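Local coordinates for malic enzyme (Entamoeba histolytica, PDB 3NV9), which probably oxidises and decarboxylates malate to pyruvate with NADP or NAD as acceptor, at residues V190-Q195 / A227-T232; Q196-V201 / T232-L237. One frame throughout, in Å; residues are numbered along the deposited sequence.

Contact 1 (V190-Q195 / A227-T232); sequences VWHDDQ and AGSSNT. With SO4 (sulfate ion), chain G.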
loop_
_atom_site.group_PDB
_atom_site.type_symbol
_atom_site.label_atom_id
_atom_site.label_comp_id
_atom_site.label_asym_id
_atom_site.label_seq_id
_atom_site.Cartn_x
_atom_site.Cartn_y
_atom_site.Cartn_z
ATOM N N VAL A 190 13.050 -8.836 -7.206
ATOM C CA VAL A 190 13.486 -8.203 -5.977
ATOM C C VAL A 190 14.870 -7.609 -6.169
ATOM O O VAL A 190 15.781 -8.274 -6.674
ATOM C CB VAL A 190 13.528 -9.229 -4.786
ATOM C CG1 VAL A 190 14.010 -8.565 -3.460
ATOM C CG2 VAL A 190 12.172 -9.799 -4.615
ATOM N N TRP A 191 15.033 -6.362 -5.768
ATOM C CA TRP A 191 16.313 -5.700 -5.933
ATOM C C TRP A 191 16.461 -4.757 -4.751
ATOM O O TRP A 191 15.521 -4.568 -4.001
ATOM C CB TRP A 191 16.387 -4.999 -7.305
ATOM C CG TRP A 191 15.855 -3.615 -7.350
ATOM C CD1 TRP A 191 14.697 -3.167 -6.784
ATOM C CD2 TRP A 191 16.444 -2.474 -8.026
ATOM N NE1 TRP A 191 14.533 -1.815 -7.059
ATOM C CE2 TRP A 191 15.604 -1.371 -7.798
ATOM C CE3 TRP A 191 17.613 -2.281 -8.788
ATOM C CZ2 TRP A 191 15.887 -0.093 -8.314
ATOM C CZ3 TRP A 191 17.889 -1.010 -9.312
ATOM C CH2 TRP A 191 17.035 0.055 -9.067
ATOM N N HIS A 192 17.636 -4.183 -4.585
ATOM C CA HIS A 192 17.921 -3.318 -3.467
ATOM C C HIS A 192 18.393 -1.969 -4.095
ATOM O O HIS A 192 19.433 -1.885 -4.733
ATOM C CB HIS A 192 18.912 -4.039 -2.507
ATOM C CG HIS A 192 19.430 -3.201 -1.366
ATOM N ND1 HIS A 192 18.787 -2.083 -0.887
ATOM C CD2 HIS A 192 20.510 -3.362 -0.574
ATOM C CE1 HIS A 192 19.478 -1.556 0.115
ATOM N NE2 HIS A 192 20.529 -2.320 0.326
ATOM N N ASP A 193 17.541 -0.941 -3.985
ATOM C CA ASP A 193 17.733 0.329 -4.669
ATOM C C ASP A 193 19.114 0.881 -4.334
ATOM O O ASP A 193 19.828 1.312 -5.223
ATOM C CB ASP A 193 16.631 1.301 -4.217
ATOM C CG ASP A 193 16.517 2.573 -5.078
ATOM O OD1 ASP A 193 17.124 2.637 -6.173
ATOM O OD2 ASP A 193 15.835 3.527 -4.611
ATOM N N ASP A 194 19.505 0.849 -3.057
ATOM C CA ASP A 194 20.866 1.307 -2.677
ATOM C C ASP A 194 22.022 0.536 -3.329
ATOM O O ASP A 194 23.135 1.039 -3.351
ATOM C CB ASP A 194 21.046 1.230 -1.178
ATOM C CG ASP A 194 20.040 2.019 -0.478
ATOM O OD1 ASP A 194 20.248 3.246 -0.332
ATOM O OD2 ASP A 194 19.029 1.411 -0.087
ATOM N N GLN A 195 21.755 -0.666 -3.831
ATOM C CA GLN A 195 22.786 -1.429 -4.532
ATOM C C GLN A 195 22.762 -1.049 -6.018
ATOM O O GLN A 195 23.390 -0.078 -6.367
ATOM C CB GLN A 195 22.657 -2.935 -4.284
ATOM C CG GLN A 195 23.248 -3.399 -2.922
ATOM C CD GLN A 195 22.936 -4.850 -2.645
ATOM O OE1 GLN A 195 23.375 -5.749 -3.351
ATOM N NE2 GLN A 195 22.101 -5.081 -1.666
ATOM N N ALA A 227 33.110 1.196 1.891
ATOM C CA ALA A 227 32.799 -0.108 1.347
ATOM C C ALA A 227 31.376 -0.534 1.657
ATOM O O ALA A 227 31.081 -1.737 1.717
ATOM C CB ALA A 227 33.734 -1.135 1.884
ATOM N N GLY A 228 30.481 0.436 1.806
ATOM C CA GLY A 228 29.072 0.113 2.006
ATOM C C GLY A 228 28.434 -0.529 0.790
ATOM O O GLY A 228 29.104 -0.779 -0.221
ATOM N N SER A 229 27.135 -0.790 0.877
ATOM C CA SER A 229 26.450 -1.564 -0.166
ATOM C C SER A 229 26.328 -0.760 -1.443
ATOM O O SER A 229 26.439 -1.326 -2.515
ATOM C CB SER A 229 25.097 -2.056 0.284
ATOM O OG SER A 229 24.184 -0.969 0.348
ATOM N N SER A 230 26.132 0.554 -1.324
ATOM C CA SER A 230 26.150 1.451 -2.526
ATOM C C SER A 230 27.498 1.492 -3.241
ATOM O O SER A 230 27.569 1.224 -4.425
ATOM C CB SER A 230 25.705 2.875 -2.209
ATOM O OG SER A 230 24.357 2.842 -1.760
ATOM N N ASN A 231 28.545 1.849 -2.513
ATOM C CA ASN A 231 29.862 1.978 -3.096
ATOM C C ASN A 231 30.394 0.705 -3.766
ATOM O O ASN A 231 31.003 0.758 -4.862
ATOM C CB ASN A 231 30.845 2.521 -2.071
ATOM C CG ASN A 231 31.355 3.890 -2.442
ATOM O OD1 ASN A 231 30.768 4.570 -3.281
ATOM N ND2 ASN A 231 32.482 4.288 -1.859
ATOM N N THR A 232 30.161 -0.411 -3.089
ATOM C CA THR A 232 30.490 -1.752 -3.537
ATOM C C THR A 232 29.857 -2.010 -4.906
ATOM O O THR A 232 30.519 -2.523 -5.827
ATOM C CB THR A 232 29.969 -2.790 -2.469
ATOM O OG1 THR A 232 30.976 -3.030 -1.496
ATOM C CG2 THR A 232 29.605 -4.098 -3.044
HETATM S S SO4 G . 32.892 0.888 5.494
HETATM O O1 SO4 G . 33.731 2.012 5.026
HETATM O O2 SO4 G . 33.033 -0.345 4.716
HETATM O O3 SO4 G . 33.192 0.523 6.904
HETATM O O4 SO4 G . 31.519 1.314 5.271
HETATM O O HOH W 1 21.961 4.515 -1.786
HETATM O O HOH W 2 23.367 4.120 0.918
#
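The imidazole of H192 meets S229 obliquely, S229 OG lying 3.9 Å from H192 NE2. One face of the same ring is covered from within its own segment by Q195 N, about 4.2 Å above the plane and over the centre. One face of the W191 indole receives D193 CA, offset toward the rim. Both aromatic residues belong to the end of strand 190-192, just before the chain enters helix 193-213. The direct polar link joins the start of helix 229-240 to the residues just after strand 190-192. S230 OG donates to D194 O over 2.7 Å; the angle at the carbonyl oxygen is 133° and the donor is tilted 19° from the carbonyl plane. With chi1 at -63°, S230 OG stands beside its own backbone N, and S230 CA also approaches D194 O with a CH...O contact of 3.2 Å. Beside this bond, Q195 CG rests 3.9 Å from S229 CB. A water donates to D194 OD1 at 2.6 Å and to S230 OG at 2.9 Å, while D194 OD2 is held by D169 N. The helix entered at S229 follows the GAGSSN turn, a glycine-rich sequence of the Rossmann type with G228 as N-cap; a sulfate, probably from the crystallisation liquor, is held weakly by A227 N. The chemistry implies a division of labour at S230 OG: its proton goes to a main-chain carbonyl and its oxygen accepts from water, linking the D194 carbonyl directly, and OD1 through water, to one hydroxyl.

Contact 2 (Q196-V201 / T232-L237); sequences QGTASV and TTCLRL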
loop_
_atom_site.group_PDB
_atom_site.type_symbol
_atom_site.label_atom_id
_atom_site.label_comp_id
_atom_site.label_asym_id
_atom_site.label_seq_id
_atom_site.Cartn_x
_atom_site.Cartn_y
_atom_site.Cartn_z
ATOM N N GLN A 196 22.019 -1.749 -6.874
ATOM C CA GLN A 196 22.087 -1.433 -8.319
ATOM C C GLN A 196 21.497 -0.012 -8.712
ATOM O O GLN A 196 21.970 0.656 -9.623
ATOM C CB GLN A 196 21.386 -2.527 -9.128
ATOM C CG GLN A 196 21.924 -3.941 -8.967
ATOM C CD GLN A 196 20.906 -4.968 -9.447
ATOM O OE1 GLN A 196 19.750 -4.945 -9.005
ATOM N NE2 GLN A 196 21.323 -5.860 -10.382
ATOM N N GLY A 197 20.479 0.432 -7.977
ATOM C CA GLY A 197 19.880 1.735 -8.211
ATOM C C GLY A 197 20.882 2.855 -8.139
ATOM O O GLY A 197 21.065 3.586 -9.122
ATOM N N THR A 198 21.541 2.982 -6.988
ATOM C CA THR A 198 22.614 3.969 -6.793
ATOM C C THR A 198 23.766 3.801 -7.774
ATOM O O THR A 198 24.304 4.748 -8.257
ATOM C CB THR A 198 23.158 3.912 -5.334
ATOM O OG1 THR A 198 22.102 4.246 -4.424
ATOM C CG2 THR A 198 24.372 4.872 -5.130
ATOM N N ALA A 199 24.208 2.580 -8.003
ATOM C CA ALA A 199 25.303 2.319 -8.910
ATOM C C ALA A 199 24.844 2.644 -10.323
ATOM O O ALA A 199 25.596 3.215 -11.077
ATOM C CB ALA A 199 25.737 0.894 -8.802
ATOM N N SER A 200 23.598 2.362 -10.676
ATOM C CA SER A 200 23.118 2.835 -12.012
ATOM C C SER A 200 23.366 4.340 -12.305
ATOM O O SER A 200 23.962 4.696 -13.313
ATOM C CB SER A 200 21.645 2.491 -12.210
ATOM O OG SER A 200 21.258 2.752 -13.523
ATOM N N VAL A 201 22.907 5.224 -11.431
ATOM C CA VAL A 201 23.046 6.673 -11.703
ATOM C C VAL A 201 24.475 7.123 -11.477
ATOM O O VAL A 201 24.924 8.114 -12.080
ATOM C CB VAL A 201 22.118 7.522 -10.807
ATOM C CG1 VAL A 201 20.668 7.176 -11.129
ATOM C CG2 VAL A 201 22.374 7.226 -9.301
ATOM N N THR A 232 30.161 -0.411 -3.089
ATOM C CA THR A 232 30.490 -1.752 -3.537
ATOM C C THR A 232 29.857 -2.010 -4.906
ATOM O O THR A 232 30.519 -2.523 -5.827
ATOM C CB THR A 232 29.969 -2.790 -2.469
ATOM O OG1 THR A 232 30.976 -3.030 -1.496
ATOM C CG2 THR A 232 29.605 -4.098 -3.044
ATOM N N THR A 233 28.573 -1.670 -5.041
ATOM C CA THR A 233 27.842 -1.925 -6.277
ATOM C C THR A 233 28.271 -0.940 -7.350
ATOM O O THR A 233 28.305 -1.311 -8.518
ATOM C CB THR A 233 26.338 -1.909 -6.078
ATOM O OG1 THR A 233 26.011 -2.623 -4.877
ATOM C CG2 THR A 233 25.622 -2.546 -7.269
ATOM N N CYS A 234 28.633 0.281 -6.925
ATOM C CA CYS A 234 29.137 1.333 -7.827
ATOM C C CYS A 234 30.413 0.872 -8.491
ATOM O O CYS A 234 30.554 0.999 -9.696
ATOM C CB CYS A 234 29.366 2.660 -7.128
ATOM S SG CYS A 234 27.823 3.497 -6.704
ATOM N N LEU A 235 31.321 0.312 -7.695
ATOM C CA LEU A 235 32.579 -0.227 -8.175
ATOM C C LEU A 235 32.325 -1.357 -9.146
ATOM O O LEU A 235 32.881 -1.362 -10.235
ATOM C CB LEU A 235 33.429 -0.722 -6.996
ATOM C CG LEU A 235 34.894 -1.047 -7.275
ATOM C CD1 LEU A 235 35.640 -0.850 -5.963
ATOM C CD2 LEU A 235 34.987 -2.513 -7.793
ATOM N N ARG A 236 31.470 -2.296 -8.772
ATOM C CA ARG A 236 31.187 -3.414 -9.629
ATOM C C ARG A 236 30.574 -3.027 -10.989
ATOM O O ARG A 236 30.948 -3.613 -12.045
ATOM C CB ARG A 236 30.274 -4.393 -8.938
ATOM C CG ARG A 236 29.940 -5.579 -9.863
ATOM C CD ARG A 236 29.081 -6.611 -9.196
ATOM N NE ARG A 236 27.662 -6.265 -9.153
ATOM C CZ ARG A 236 26.942 -6.068 -8.049
ATOM N NH1 ARG A 236 27.512 -6.098 -6.845
ATOM N NH2 ARG A 236 25.637 -5.815 -8.142
ATOM N N LEU A 237 29.625 -2.087 -11.002
ATOM C CA LEU A 237 29.056 -1.726 -12.304
ATOM C C LEU A 237 30.081 -1.008 -13.125
ATOM O O LEU A 237 30.108 -1.199 -14.333
ATOM C CB LEU A 237 27.763 -0.881 -12.230
ATOM C CG LEU A 237 26.566 -1.633 -11.655
ATOM C CD1 LEU A 237 25.250 -0.828 -11.836
ATOM C CD2 LEU A 237 26.470 -3.042 -12.182
#
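T233 and L237 reach A199 through their rotamers. In T233, chi1 of -43° sets OG1 beside the backbone N, where it bonds to S229 O one turn back, and puts CG2 anti to that N, facing helix 196-201, 3.7 Å from Q196 N and 3.8 Å from A199 CB. In L237, chi1 of -67° followed by an extended second torsion carries CD1 to 3.5 Å from A199 CB, and the same methyl also comes near S200 N. C234 holds SG beside its own N, bringing sulfur to 3.6 Å from A199 CA, with T198 CG2 flanking it at 4.0 Å. The methyl of A199 is thus met by T233, C234 and L237 of the facing helix, and A199 CB comes as near as 3.4 Å to T233 O, an oxygen already accepting the helical bond from L237 N. The backbones come close here: A199 CA and C234 CA are 4.1 Å apart, and the short helical axes approach to 8.0 Å at a crossing angle of -51°. At one margin Q196 CG lies at the edge of the R236 guanidinium, near its plane. D380 holds both polar ends, R236 NE by a salt bridge and Q196 NE2 by a hydrogen bond; Q196 NE2 also donates to I378 O. Helix 229-240, which follows the glycine-rich turn of the Rossmann NAD-binding domain, thus packs against helix 193-213. No hydrogen bond crosses between these segments; their packing is van der Waals, centred on the A199 methyl, and S200 OG bonds instead to A383 O.

Contacts 1 and 2 are successive levels of one helix pair, 193-213 against 229-240, with centres about 7 Å apart. Their segments alternate along the chain, 190-195 and 196-201 followed by 227-232 and 232-237, and T232 belongs to both. A probable hydrogen bond of 3.0 Å from T198 N to D193 O joins them within the first helix, and W191 packs against G197. Contact 1 lies at the helix starts, contact 2 further along. Since strand 190-192 edges the four-stranded parallel sheet and helix 229-240 follows strand 222-225 of the mixed Rossmann sheet, the pair packs the helix after the four-stranded sheet against the helix after the glycine-rich turn of the NAD-binding domain.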